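Local atomic coordinates of 2,3,4,5-tetrahydropyridine-2,6-dicarboxylate N-succinyltransferase (Campylobacter jejuni, PDB entry 2RIJ), a protein that probably catalyses the succinyl-CoA-dependent succinylation of cyclic tetrahydrodipicolinate to acyclic N-succinyl-L-2-amino-6-oxopimelate, a step of lysine biosynthesis. Residues E187-L190 with N194-P197; N169-D174 with I178-L183; T305-G310 with L360-D365; A317-L322 with G369-A374; E88-A93 with D110-I115. One frame throughout, in Å; residues are numbered along the deposited sequence.

Contact 1 (E187-L190 with N194-P197); sequences EMRL and NQYP
Leu190 sits in the last turn of helix 180-192, and Gln195 lies just beyond the helix end, where the chain reverses in a Schellman motif. Asn194 has a positive phi (57°) that turns the backbone back, so that Gln195 N can give an almost straight hydrogen bond to Leu190 O, 2.7 Å long. The N atoms of Asn194 and Tyr196 also come near this carbonyl, but their angles are too poor for bonding.

From CB outward, the leucine meets the following chain atom by atom. Its CB faces the chain leaving the turn, 4.0 Å from Tyr196 CA, and also lies at the edge of the tyrosine ring, near the ring plane, with CD1 of Tyr196 closest. CG comes next to the carbonyl oxygen of Gln195. There the side chain forks: CD2 runs to Gln195, 3.5 Å from its O and 3.9 Å from its CB, while CD1 heads for Pro197, 3.9 Å from the ring carbon CD. With chi1 at -69°, CG stands opposite the carbonyl carbon, which puts the two methyls over Gln195 and Pro197. The leucine crosses both of those side chains at about a right angle and is the buried centre of an otherwise surface contact.

Outside it the contact turns polar. Ser193 OG takes the amide nitrogen of Gln195, Asn186 holds the Arg189 guanidinium, and Lys176 of the second subunit reaches Asn194. A water lies in the guanidinium plane, accepting from Arg189 NH1 at 3.1 Å and, more weakly, from Gln195 NE2, a doubtful link since Gln195 was modelled in two conformers.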
# COMPACT_ATOMS: atom_id res chain seq x y z
N GLU A 187 11.88 60.19 -10.66
CA GLU A 187 11.22 59.73 -9.46
C GLU A 187 11.03 60.82 -8.40
O GLU A 187 9.97 60.91 -7.79
CB GLU A 187 11.95 58.53 -8.84
CG GLU A 187 11.17 57.89 -7.67
CD GLU A 187 11.97 56.82 -6.91
OE1 GLU A 187 13.09 56.52 -7.34
OE2 GLU A 187 11.46 56.34 -5.86
N MSE A 188 12.09 61.58 -8.10
CA MSE A 188 11.98 62.61 -7.05
C MSE A 188 10.93 63.64 -7.41
O MSE A 188 10.05 63.93 -6.64
CB MSE A 188 13.30 63.33 -6.87
CG MSE A 188 14.36 62.49 -6.32
SE MSE A 188 15.91 63.56 -5.90
CE MSE A 188 16.98 62.13 -5.23
N ARG A 189 11.04 64.15 -8.63
CA ARG A 189 10.13 65.16 -9.13
C ARG A 189 8.70 64.63 -9.13
O ARG A 189 7.80 65.30 -8.64
CB ARG A 189 10.59 65.58 -10.53
CG ARG A 189 9.65 66.47 -11.27
CD ARG A 189 10.19 66.82 -12.66
NE ARG A 189 10.08 65.77 -13.68
CZ ARG A 189 8.92 65.38 -14.23
NH1 ARG A 189 7.76 65.91 -13.84
NH2 ARG A 189 8.91 64.43 -15.17
N LEU A 190 8.49 63.43 -9.66
CA LEU A 190 7.15 62.88 -9.77
C LEU A 190 6.52 62.54 -8.40
O LEU A 190 5.35 62.86 -8.12
CB LEU A 190 7.15 61.66 -10.70
CG LEU A 190 7.41 61.89 -12.21
CD1 LEU A 190 7.51 60.60 -12.99
CD2 LEU A 190 6.31 62.74 -12.81
N ASN A 194 3.58 64.71 -6.44
CA ASN A 194 2.43 63.83 -6.45
C ASN A 194 1.87 63.54 -7.86
O ASN A 194 0.67 63.61 -8.12
CB ASN A 194 1.36 64.37 -5.53
CG ASN A 194 0.29 63.34 -5.21
OD1 ASN A 194 0.43 62.18 -5.55
ND2 ASN A 194 -0.76 63.76 -4.53
N GLN A 195 2.76 63.18 -8.77
CA GLN A 195 2.43 62.87 -10.15
C GLN A 195 3.06 61.52 -10.54
O GLN A 195 3.35 61.31 -11.69
CB GLN A 195 3.00 63.96 -11.06
CG GLN A 195 2.48 65.38 -10.83
CD GLN A 195 3.12 66.37 -11.79
OE1 GLN A 195 2.54 66.72 -12.81
NE2 GLN A 195 4.35 66.80 -11.48
N TYR A 196 3.32 60.64 -9.58
CA TYR A 196 3.98 59.35 -9.90
C TYR A 196 2.96 58.49 -10.66
O TYR A 196 1.85 58.26 -10.16
CB TYR A 196 4.50 58.65 -8.63
CG TYR A 196 5.40 57.45 -8.96
CD1 TYR A 196 6.64 57.65 -9.54
CD2 TYR A 196 4.99 56.15 -8.73
CE1 TYR A 196 7.46 56.61 -9.90
CE2 TYR A 196 5.82 55.06 -9.06
CZ TYR A 196 7.07 55.31 -9.66
OH TYR A 196 7.89 54.29 -10.05
N PRO A 197 3.31 57.99 -11.86
CA PRO A 197 2.28 57.26 -12.60
C PRO A 197 1.95 55.93 -11.96
O PRO A 197 2.80 55.33 -11.29
CB PRO A 197 2.92 57.05 -13.96
CG PRO A 197 4.31 57.02 -13.71
CD PRO A 197 4.56 58.05 -12.63
O HOH W 1 6.71 67.89 -11.68

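Contact 2 (N169-D174 with I178-L183); sequences NVAWSD and IELEYL
The amide of Asn169 meets Leu180 through its nitrogen: ND2 lies 3.9 Å from Leu180 CD1, the two side chains passing at a slant. That nitrogen finds its polar partners, the carbonyls of Asp216 and Thr218, on the second subunit. Trp172 leaves the strand with its CB pointing away from segment 178-183; Val170 CG2 rests on one face of its ring near the rim, and Phe201 stacks with it.

Between the segments, Ala171 and Ile178 form an antiparallel hydrogen-bonded pair. Ile178 N gives to Ala171 O at 2.7 Å, and Ala171 N gives to Ile178 O at 2.9 Å on a more bent path (143°). The small methyl of Ala171 collects the apolar partners on its side of the sheet, with Leu180 CD2 at 3.9 Å and Leu183 CD1 at 3.7 Å. Farther along, Ile178 CD1 packs on Ser173 CB. Where the pairing stops, a water takes over, donating to Asn169 O and accepting from Leu180 N, an amide of the first helical turn.

This is a beta-hairpin whose second strand runs through the N-cap residue Glu179 straight into helix 180-192, whose first-turn leucines, Leu180 and Leu183, reach back to the Ala171 methyl.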
# COMPACT_ATOMS: atom_id res chain seq x y z
N ASN A 169 12.04 45.43 -21.50
CA ASN A 169 11.31 45.37 -20.23
C ASN A 169 10.97 46.79 -19.83
O ASN A 169 11.85 47.63 -19.63
CB ASN A 169 12.15 44.68 -19.13
CG ASN A 169 11.38 44.44 -17.86
OD1 ASN A 169 10.17 44.17 -17.89
ND2 ASN A 169 12.06 44.57 -16.71
N VAL A 170 9.68 47.06 -19.70
CA VAL A 170 9.19 48.42 -19.42
C VAL A 170 8.11 48.34 -18.35
O VAL A 170 7.54 47.27 -18.09
CB VAL A 170 8.66 49.13 -20.69
CG1 VAL A 170 9.80 49.30 -21.76
CG2 VAL A 170 7.45 48.39 -21.30
N ALA A 171 7.85 49.49 -17.75
CA ALA A 171 6.68 49.70 -16.88
C ALA A 171 5.48 49.99 -17.77
O ALA A 171 5.64 50.52 -18.87
CB ALA A 171 6.94 50.86 -15.93
N TRP A 172 4.29 49.63 -17.27
CA TRP A 172 3.06 49.78 -18.02
C TRP A 172 2.07 50.44 -17.10
O TRP A 172 1.89 50.02 -15.95
CB TRP A 172 2.52 48.45 -18.51
CG TRP A 172 3.42 47.70 -19.39
CD1 TRP A 172 4.40 46.85 -19.01
CD2 TRP A 172 3.39 47.68 -20.82
NE1 TRP A 172 5.01 46.31 -20.11
CE2 TRP A 172 4.42 46.80 -21.24
CE3 TRP A 172 2.64 48.35 -21.79
CZ2 TRP A 172 4.69 46.55 -22.59
CZ3 TRP A 172 2.90 48.07 -23.15
CH2 TRP A 172 3.93 47.20 -23.53
N SER A 173 1.56 51.58 -17.57
CA SER A 173 0.63 52.41 -16.79
C SER A 173 -0.59 52.65 -17.66
O SER A 173 -0.52 53.29 -18.72
CB SER A 173 1.31 53.75 -16.47
OG SER A 173 0.47 54.57 -15.67
N ASP A 174 -1.72 52.09 -17.25
CA ASP A 174 -2.94 52.12 -18.06
C ASP A 174 -2.67 51.73 -19.52
O ASP A 174 -3.13 52.36 -20.49
CB ASP A 174 -3.64 53.46 -17.93
CG ASP A 174 -4.14 53.71 -16.49
OD1 ASP A 174 -4.49 52.75 -15.75
OD2 ASP A 174 -4.14 54.88 -16.09
N ILE A 178 6.32 52.75 -20.29
CA ILE A 178 7.24 53.78 -19.80
C ILE A 178 8.58 53.12 -19.51
O ILE A 178 8.64 52.13 -18.80
CB ILE A 178 6.71 54.41 -18.51
CG1 ILE A 178 5.27 54.89 -18.71
CG2 ILE A 178 7.70 55.52 -17.98
CD1 ILE A 178 4.60 55.41 -17.44
N GLU A 179 9.64 53.67 -20.07
CA GLU A 179 11.00 53.19 -19.78
C GLU A 179 11.29 53.29 -18.30
O GLU A 179 10.99 54.31 -17.69
CB GLU A 179 12.04 54.01 -20.54
CG GLU A 179 11.91 53.98 -22.04
CD GLU A 179 13.13 54.58 -22.73
OE1 GLU A 179 14.17 53.89 -22.81
OE2 GLU A 179 13.05 55.76 -23.16
N LEU A 180 11.84 52.23 -17.72
CA LEU A 180 12.18 52.21 -16.31
C LEU A 180 13.17 53.35 -15.99
O LEU A 180 13.08 53.99 -14.95
CB LEU A 180 12.73 50.83 -15.88
CG LEU A 180 11.68 49.68 -15.95
CD1 LEU A 180 12.33 48.31 -15.83
CD2 LEU A 180 10.60 49.87 -14.90
N GLU A 181 14.10 53.63 -16.90
CA GLU A 181 15.11 54.65 -16.64
C GLU A 181 14.48 56.04 -16.59
O GLU A 181 14.95 56.93 -15.89
CB GLU A 181 16.23 54.57 -17.69
CG GLU A 181 17.47 55.40 -17.35
CD GLU A 181 17.99 55.21 -15.89
OE1 GLU A 181 18.20 54.07 -15.40
OE2 GLU A 181 18.20 56.25 -15.23
N TYR A 182 13.37 56.21 -17.30
CA TYR A 182 12.62 57.45 -17.22
C TYR A 182 11.99 57.64 -15.81
O TYR A 182 11.98 58.75 -15.26
CB TYR A 182 11.54 57.49 -18.32
CG TYR A 182 10.67 58.70 -18.19
CD1 TYR A 182 11.04 59.91 -18.76
CD2 TYR A 182 9.50 58.66 -17.43
CE1 TYR A 182 10.26 61.02 -18.64
CE2 TYR A 182 8.72 59.76 -17.29
CZ TYR A 182 9.10 60.94 -17.91
OH TYR A 182 8.32 62.04 -17.75
N LEU A 183 11.46 56.57 -15.24
CA LEU A 183 10.91 56.61 -13.91
C LEU A 183 12.01 56.89 -12.89
O LEU A 183 11.81 57.65 -11.94
CB LEU A 183 10.18 55.29 -13.58
CG LEU A 183 8.88 54.98 -14.30
CD1 LEU A 183 8.42 53.56 -13.91
CD2 LEU A 183 7.75 55.99 -14.00
O HOH W 2 12.68 50.20 -19.59

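Contact 3 (T305-G310 with L360-D365); sequences TGIPLG and LHFRQD
Ile307 and Leu309, in the loop between strands 304-305 and 314-315 of the left-handed parallel beta-helix, turn their methyls on Phe362 of strand 360-364, which lines up beside strand 314-315 near the end of that helix. No hydrogen bond joins the two segments; three buried apolar side chains make the whole contact.

The far end of the phenyl ring does the touching. Its CZ lies 4.1 Å from Ile307 CD1, and its CE2 is 3.7 Å from Leu309 CD2, both methyls arriving at an oblique angle to the ring. Isoleucine and phenylalanine reach for each other from opposite directions, whereas the leucine comes in at a slant. Chi1 of Ile307 is 61°, which wedges CG1 between the backbone N and the carbonyl carbon and lets CD1 project to the ring. Val315 packs on both Leu309 and Phe362, and Phe327 meets the phenyl ring edge-to-face, adding to the apolar cluster.

The next residues of the strand, Arg363 to Asp365, are predicted to bind succinyl-CoA. The contact is thus core packing of a hexapeptide-repeat beta-helix where its last coils meet the C-terminal strands, with part of the predicted succinyl-CoA site on the same strand.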
# COMPACT_ATOMS: atom_id res chain seq x y z
N THR A 305 -1.25 18.71 -15.42
CA THR A 305 -1.16 17.93 -16.63
C THR A 305 0.18 18.24 -17.33
O THR A 305 0.36 19.32 -17.88
CB THR A 305 -2.35 18.21 -17.58
OG1 THR A 305 -3.60 17.82 -16.97
CG2 THR A 305 -2.20 17.41 -18.89
N GLY A 306 1.09 17.28 -17.27
CA GLY A 306 2.42 17.38 -17.88
C GLY A 306 2.66 16.54 -19.11
O GLY A 306 3.79 16.45 -19.62
N ILE A 307 1.59 15.98 -19.67
CA ILE A 307 1.67 15.23 -20.92
C ILE A 307 0.53 15.62 -21.87
O ILE A 307 -0.51 16.08 -21.42
CB ILE A 307 1.60 13.67 -20.69
CG1 ILE A 307 0.28 13.24 -20.03
CG2 ILE A 307 2.83 13.20 -19.81
CD1 ILE A 307 0.03 11.76 -20.01
N PRO A 308 0.73 15.43 -23.17
CA PRO A 308 -0.36 15.52 -24.12
C PRO A 308 -1.46 14.52 -23.79
O PRO A 308 -1.16 13.38 -23.40
CB PRO A 308 0.31 15.22 -25.46
CG PRO A 308 1.77 15.44 -25.24
CD PRO A 308 2.00 15.10 -23.83
N LEU A 309 -2.72 14.95 -23.89
CA LEU A 309 -3.86 14.08 -23.70
C LEU A 309 -4.68 14.08 -24.98
O LEU A 309 -4.82 15.10 -25.65
CB LEU A 309 -4.72 14.61 -22.55
CG LEU A 309 -4.16 14.76 -21.14
CD1 LEU A 309 -5.17 15.40 -20.19
CD2 LEU A 309 -3.73 13.37 -20.56
N GLY A 310 -5.25 12.93 -25.34
CA GLY A 310 -6.19 12.86 -26.45
C GLY A 310 -7.55 13.38 -26.04
O GLY A 310 -7.69 14.19 -25.10
N LEU A 360 -8.74 8.36 -21.44
CA LEU A 360 -8.02 8.06 -20.22
C LEU A 360 -8.63 8.77 -19.01
O LEU A 360 -9.09 9.91 -19.08
CB LEU A 360 -6.54 8.47 -20.30
CG LEU A 360 -5.68 7.90 -21.44
CD1 LEU A 360 -4.22 8.36 -21.26
CD2 LEU A 360 -5.72 6.40 -21.44
N HIS A 361 -8.60 8.07 -17.91
CA HIS A 361 -9.05 8.62 -16.64
C HIS A 361 -7.95 8.40 -15.64
O HIS A 361 -7.69 7.27 -15.20
CB HIS A 361 -10.36 7.99 -16.20
CG HIS A 361 -10.93 8.61 -14.96
ND1 HIS A 361 -12.17 8.26 -14.47
CD2 HIS A 361 -10.48 9.59 -14.14
CE1 HIS A 361 -12.43 8.96 -13.38
NE2 HIS A 361 -11.43 9.81 -13.18
N PHE A 362 -7.28 9.50 -15.27
CA PHE A 362 -6.21 9.47 -14.28
C PHE A 362 -6.81 9.77 -12.89
O PHE A 362 -7.49 10.77 -12.67
CB PHE A 362 -5.08 10.47 -14.59
CG PHE A 362 -4.33 10.18 -15.88
CD1 PHE A 362 -3.27 9.30 -15.88
CD2 PHE A 362 -4.72 10.76 -17.09
CE1 PHE A 362 -2.58 9.02 -17.05
CE2 PHE A 362 -4.00 10.49 -18.26
CZ PHE A 362 -2.95 9.63 -18.23
N ARG A 363 -6.58 8.84 -11.99
CA ARG A 363 -7.15 8.90 -10.63
C ARG A 363 -6.22 8.23 -9.65
O ARG A 363 -5.24 7.59 -10.04
CB ARG A 363 -8.53 8.27 -10.62
CG ARG A 363 -8.64 6.88 -11.19
CD ARG A 363 -10.10 6.45 -11.11
NE ARG A 363 -10.33 5.12 -11.66
CZ ARG A 363 -10.03 3.99 -11.02
NH1 ARG A 363 -9.49 4.00 -9.80
NH2 ARG A 363 -10.30 2.82 -11.61
N GLN A 364 -6.44 8.49 -8.37
CA GLN A 364 -5.73 7.79 -7.31
C GLN A 364 -6.64 6.78 -6.62
O GLN A 364 -7.80 7.07 -6.35
CB GLN A 364 -5.19 8.76 -6.25
CG GLN A 364 -4.24 8.06 -5.26
CD GLN A 364 -3.18 8.99 -4.61
OE1 GLN A 364 -3.30 10.21 -4.67
NE2 GLN A 364 -2.16 8.40 -3.99
N ASP A 365 -6.11 5.58 -6.37
CA ASP A 365 -6.84 4.61 -5.57
C ASP A 365 -6.76 5.06 -4.12
O ASP A 365 -5.69 5.17 -3.56
CB ASP A 365 -6.28 3.22 -5.77
CG ASP A 365 -7.11 2.13 -5.07
OD1 ASP A 365 -7.37 2.21 -3.85
OD2 ASP A 365 -7.49 1.18 -5.73

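Contact 4 (A317-L322 with G369-A374); sequences AGIAVL and GAMIVA
Ile319 and Met371 are the residues whose backbones come nearest, yet their CA atoms are still 8.8 Å apart, so the chain leading into strand 320-321 meets strand 371-375, steeply across it, through side chains without pairing. Here the left-handed beta-helix of hexapeptide repeats meets the C-terminal strands. Segment 317-322 pairs with the preceding coil, Ile319 and Val321 both bonding to Val304 through their backbones. Met371, by contrast, makes backbone bonds to Leu328 and also to the second subunit. Both segments are thus tied to partners outside the contact.

What joins them is one long side chain and one branched one, reaching toward each other tip to tip. Met371, present as selenomethionine, is bent at both chi2 (-64°) and chi3 (-75°), a curl that brings its terminal methyl round to the isoleucine. Ile319 presents two of its methyls: CG2 is the closer, with CD1 3.9 Å from Met371 CE. Phe327 packs on the selenomethionine as well, and Ser366 of the second subunit touches it, so this buried residue lies where the chain's own core meets the subunit interface.

Farther along the first segment, the carbonyl oxygen of Ala320 approaches the same methyl at 3.9 Å. The tightest pair is Ile319 CG2 with Met371 CE, at 3.3 Å, nearer than two carbons usually come, so the exact spacing is doubtful.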
# COMPACT_ATOMS: atom_id res chain seq x y z
N ALA A 317 -9.28 15.94 -9.70
CA ALA A 317 -8.79 17.02 -8.89
C ALA A 317 -7.62 16.54 -8.04
O ALA A 317 -7.63 15.42 -7.49
CB ALA A 317 -9.93 17.59 -8.00
N GLY A 318 -6.55 17.35 -8.00
CA GLY A 318 -5.42 17.06 -7.10
C GLY A 318 -4.38 16.14 -7.71
O GLY A 318 -3.31 15.98 -7.19
N ILE A 319 -4.64 15.57 -8.87
CA ILE A 319 -3.73 14.57 -9.43
C ILE A 319 -2.69 15.28 -10.26
O ILE A 319 -3.02 16.09 -11.13
CB ILE A 319 -4.51 13.53 -10.37
CG1 ILE A 319 -5.51 12.71 -9.55
CG2 ILE A 319 -3.55 12.64 -11.16
CD1 ILE A 319 -4.89 11.83 -8.54
N ALA A 320 -1.44 14.88 -10.10
CA ALA A 320 -0.38 15.29 -11.01
C ALA A 320 0.01 14.21 -11.98
O ALA A 320 0.49 13.12 -11.56
CB ALA A 320 0.87 15.73 -10.20
N VAL A 321 -0.18 14.48 -13.27
CA VAL A 321 0.13 13.56 -14.34
C VAL A 321 1.37 14.08 -15.06
O VAL A 321 1.32 14.87 -16.02
CB VAL A 321 -1.06 13.37 -15.36
CG1 VAL A 321 -0.70 12.38 -16.44
CG2 VAL A 321 -2.32 12.93 -14.66
N LEU A 322 2.52 13.60 -14.61
CA LEU A 322 3.80 14.05 -15.12
C LEU A 322 4.41 12.96 -15.99
O LEU A 322 3.99 11.79 -15.96
CB LEU A 322 4.73 14.40 -13.95
CG LEU A 322 4.09 15.27 -12.85
CD1 LEU A 322 4.99 15.40 -11.64
CD2 LEU A 322 3.70 16.64 -13.49
N GLY A 369 -3.57 3.79 -2.31
CA GLY A 369 -2.71 4.90 -2.65
C GLY A 369 -2.09 4.86 -4.06
O GLY A 369 -1.41 5.80 -4.41
N ALA A 370 -2.38 3.84 -4.87
CA ALA A 370 -1.79 3.66 -6.23
C ALA A 370 -2.33 4.71 -7.21
O ALA A 370 -3.53 5.03 -7.22
CB ALA A 370 -2.07 2.28 -6.81
N MSE A 371 -1.45 5.20 -8.08
CA MSE A 371 -1.88 6.01 -9.21
C MSE A 371 -2.40 5.08 -10.31
O MSE A 371 -1.73 4.10 -10.71
CB MSE A 371 -0.74 6.88 -9.73
CG MSE A 371 -0.23 7.88 -8.73
SE MSE A 371 -1.60 9.17 -8.29
CE MSE A 371 -1.62 10.26 -9.84
N ILE A 372 -3.60 5.38 -10.77
CA ILE A 372 -4.27 4.56 -11.80
C ILE A 372 -4.50 5.33 -13.10
O ILE A 372 -4.81 6.50 -13.08
CB ILE A 372 -5.63 3.98 -11.28
CG1 ILE A 372 -5.36 2.84 -10.30
CG2 ILE A 372 -6.55 3.50 -12.45
CD1 ILE A 372 -6.52 2.57 -9.36
N VAL A 373 -4.36 4.65 -14.22
CA VAL A 373 -4.90 5.11 -15.48
C VAL A 373 -5.99 4.10 -15.90
O VAL A 373 -5.72 2.88 -15.97
CB VAL A 373 -3.86 5.37 -16.58
CG1 VAL A 373 -3.02 4.07 -16.94
CG2 VAL A 373 -4.56 5.99 -17.79
N ALA A 374 -7.21 4.58 -16.09
CA ALA A 374 -8.39 3.74 -16.34
C ALA A 374 -9.23 4.31 -17.49
O ALA A 374 -8.84 5.31 -18.11
CB ALA A 374 -9.22 3.62 -15.06

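Contact 5 (E88-A93 with D110-I115); sequences EDIDFA and DLLKII
Ile90 and Ile115 share the same first torsion, near -70°, which sets CG1 opposite the carbonyl carbon and CG2 opposite the backbone N. For Ile115 this turns CG2 to the neighbouring helix; for Ile90 it lays CG2 against the backbone of that helix and sends CG1 and CD1 on to Ile115. The two isoleucines cross at about a right angle. Ile90 CD1 comes to 3.5 Å from Ile115 CG2, but Ile90 was modelled in two conformers and its chi2 of 144° is well short of a fully extended value, so the closeness of this pair is doubtful.

The same caution covers Ile90 CG2, 3.7 Å from the carbonyl oxygen of Leu112. Independent of those conformers, a turn farther on, Ala93 CB meets Leu112 CD1, also at 3.7 Å. Alanine offers just its CB here, and the leucine reaches across to it. The nearest backbone approach is at Ile90 and Leu112, whose CA atoms are 6.3 Å apart, while the short helix axes stay 9.8 Å from each other at closest. Each helix thus contributes residues three positions apart, Ile90 with Ala93 and Leu112 with Ile115.

Ile30 of strand 27-35 packs under Leu112 and Ile115, and Ile62 of helix 57-69 touches Ala93. At the edge, a salt bridge between Asp91 and Lys116 ties the two helices together. Segments 88-93 and 110-115 run at 143° to each other, so helices 87-96 and 107-117 form a roughly antiparallel alpha-helical hairpin, the second lying on strand 27-35 of the antiparallel sheet and the first against helix 57-69.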
# COMPACT_ATOMS: atom_id res chain seq x y z
N GLU A 88 3.59 61.87 -47.33
CA GLU A 88 3.64 61.67 -48.77
C GLU A 88 3.29 60.24 -49.17
O GLU A 88 2.69 60.01 -50.23
CB GLU A 88 5.02 62.07 -49.29
CG GLU A 88 6.17 61.23 -48.83
CD GLU A 88 7.51 61.90 -49.12
OE1 GLU A 88 7.97 61.86 -50.30
OE2 GLU A 88 8.09 62.48 -48.17
N ASP A 89 3.66 59.28 -48.31
CA ASP A 89 3.37 57.87 -48.52
C ASP A 89 1.87 57.62 -48.46
O ASP A 89 1.31 56.90 -49.28
CB ASP A 89 4.08 56.99 -47.49
CG ASP A 89 5.60 57.17 -47.48
OD1 ASP A 89 6.23 57.40 -48.55
OD2 ASP A 89 6.15 57.05 -46.36
N ILE A 90 1.22 58.26 -47.48
CA ILE A 90 -0.21 58.12 -47.29
C ILE A 90 -0.95 58.76 -48.46
O ILE A 90 -1.89 58.18 -49.02
CB ILE A 90 -0.65 58.74 -45.94
CG1 ILE A 90 -0.07 57.91 -44.79
CG2 ILE A 90 -2.15 58.78 -45.85
CD1 ILE A 90 0.36 58.72 -43.58
N ASP A 91 -0.51 59.96 -48.86
CA ASP A 91 -1.13 60.66 -49.99
C ASP A 91 -0.94 59.91 -51.33
O ASP A 91 -1.86 59.82 -52.15
CB ASP A 91 -0.59 62.09 -50.08
CG ASP A 91 -1.14 62.99 -48.99
OD1 ASP A 91 -2.28 62.78 -48.51
OD2 ASP A 91 -0.41 63.93 -48.61
N PHE A 92 0.25 59.34 -51.51
CA PHE A 92 0.51 58.54 -52.68
C PHE A 92 -0.46 57.36 -52.71
O PHE A 92 -1.06 57.09 -53.74
CB PHE A 92 1.93 58.00 -52.69
CG PHE A 92 2.20 57.07 -53.83
CD1 PHE A 92 2.55 57.57 -55.07
CD2 PHE A 92 2.10 55.70 -53.69
CE1 PHE A 92 2.78 56.70 -56.14
CE2 PHE A 92 2.32 54.86 -54.74
CZ PHE A 92 2.65 55.35 -55.96
N ALA A 93 -0.59 56.64 -51.59
CA ALA A 93 -1.44 55.44 -51.53
C ALA A 93 -2.91 55.83 -51.81
O ALA A 93 -3.56 55.21 -52.64
CB ALA A 93 -1.28 54.72 -50.14
N ASP A 110 -9.90 52.84 -45.73
CA ASP A 110 -10.41 53.61 -44.59
C ASP A 110 -9.33 53.93 -43.56
O ASP A 110 -9.33 54.99 -42.94
CB ASP A 110 -11.54 52.86 -43.87
CG ASP A 110 -12.77 52.60 -44.75
OD1 ASP A 110 -13.03 53.37 -45.70
OD2 ASP A 110 -13.46 51.58 -44.50
N LEU A 111 -8.45 52.97 -43.31
CA LEU A 111 -7.39 53.14 -42.33
C LEU A 111 -6.46 54.28 -42.77
O LEU A 111 -6.10 55.13 -41.96
CB LEU A 111 -6.59 51.82 -42.14
CG LEU A 111 -5.47 51.93 -41.08
CD1 LEU A 111 -6.10 51.98 -39.67
CD2 LEU A 111 -4.48 50.79 -41.21
N LEU A 112 -6.08 54.29 -44.05
CA LEU A 112 -5.24 55.38 -44.60
C LEU A 112 -5.89 56.77 -44.46
O LEU A 112 -5.24 57.73 -44.10
CB LEU A 112 -4.91 55.10 -46.07
CG LEU A 112 -3.91 53.96 -46.32
CD1 LEU A 112 -3.91 53.62 -47.77
CD2 LEU A 112 -2.47 54.29 -45.87
N LYS A 113 -7.20 56.85 -44.71
CA LYS A 113 -7.90 58.12 -44.52
C LYS A 113 -7.73 58.57 -43.08
O LYS A 113 -7.49 59.75 -42.80
CB LYS A 113 -9.37 57.98 -44.84
CG LYS A 113 -9.65 57.71 -46.28
CD LYS A 113 -11.13 57.41 -46.48
CE LYS A 113 -11.40 56.99 -47.91
NZ LYS A 113 -12.86 56.99 -48.22
N ILE A 114 -7.86 57.63 -42.16
CA ILE A 114 -7.75 57.94 -40.72
C ILE A 114 -6.33 58.36 -40.34
O ILE A 114 -6.15 59.34 -39.65
CB ILE A 114 -8.22 56.74 -39.83
CG1 ILE A 114 -9.74 56.63 -39.85
CG2 ILE A 114 -7.76 56.94 -38.36
CD1 ILE A 114 -10.32 55.23 -39.51
N ILE A 115 -5.33 57.63 -40.83
CA ILE A 115 -3.95 57.95 -40.53
C ILE A 115 -3.59 59.34 -41.10
O ILE A 115 -2.93 60.12 -40.44
CB ILE A 115 -3.01 56.86 -41.06
CG1 ILE A 115 -3.18 55.58 -40.24
CG2 ILE A 115 -1.54 57.31 -41.03
CD1 ILE A 115 -2.51 54.37 -40.90

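Contacts 1 and 2 share helix 180-192, one at its end and the other at its start, and touch where Pro197 packs on Leu183. Both lean on the second subunit and rely on backbone hydrogen bonds and waters, contact 1 at the surface and contact 2 partly buried. Contacts 3 and 4 interlock near the end of the beta-helix: strands 360-364 and 371-375 are sheet neighbours, and Phe362 packs on Val321. Like contact 5, they are buried, with no hydrogen bond between their segments and mostly methyl packing. Contact 5, joining two helices, lies far from that end, its centre about 59 Å from that of contact 4.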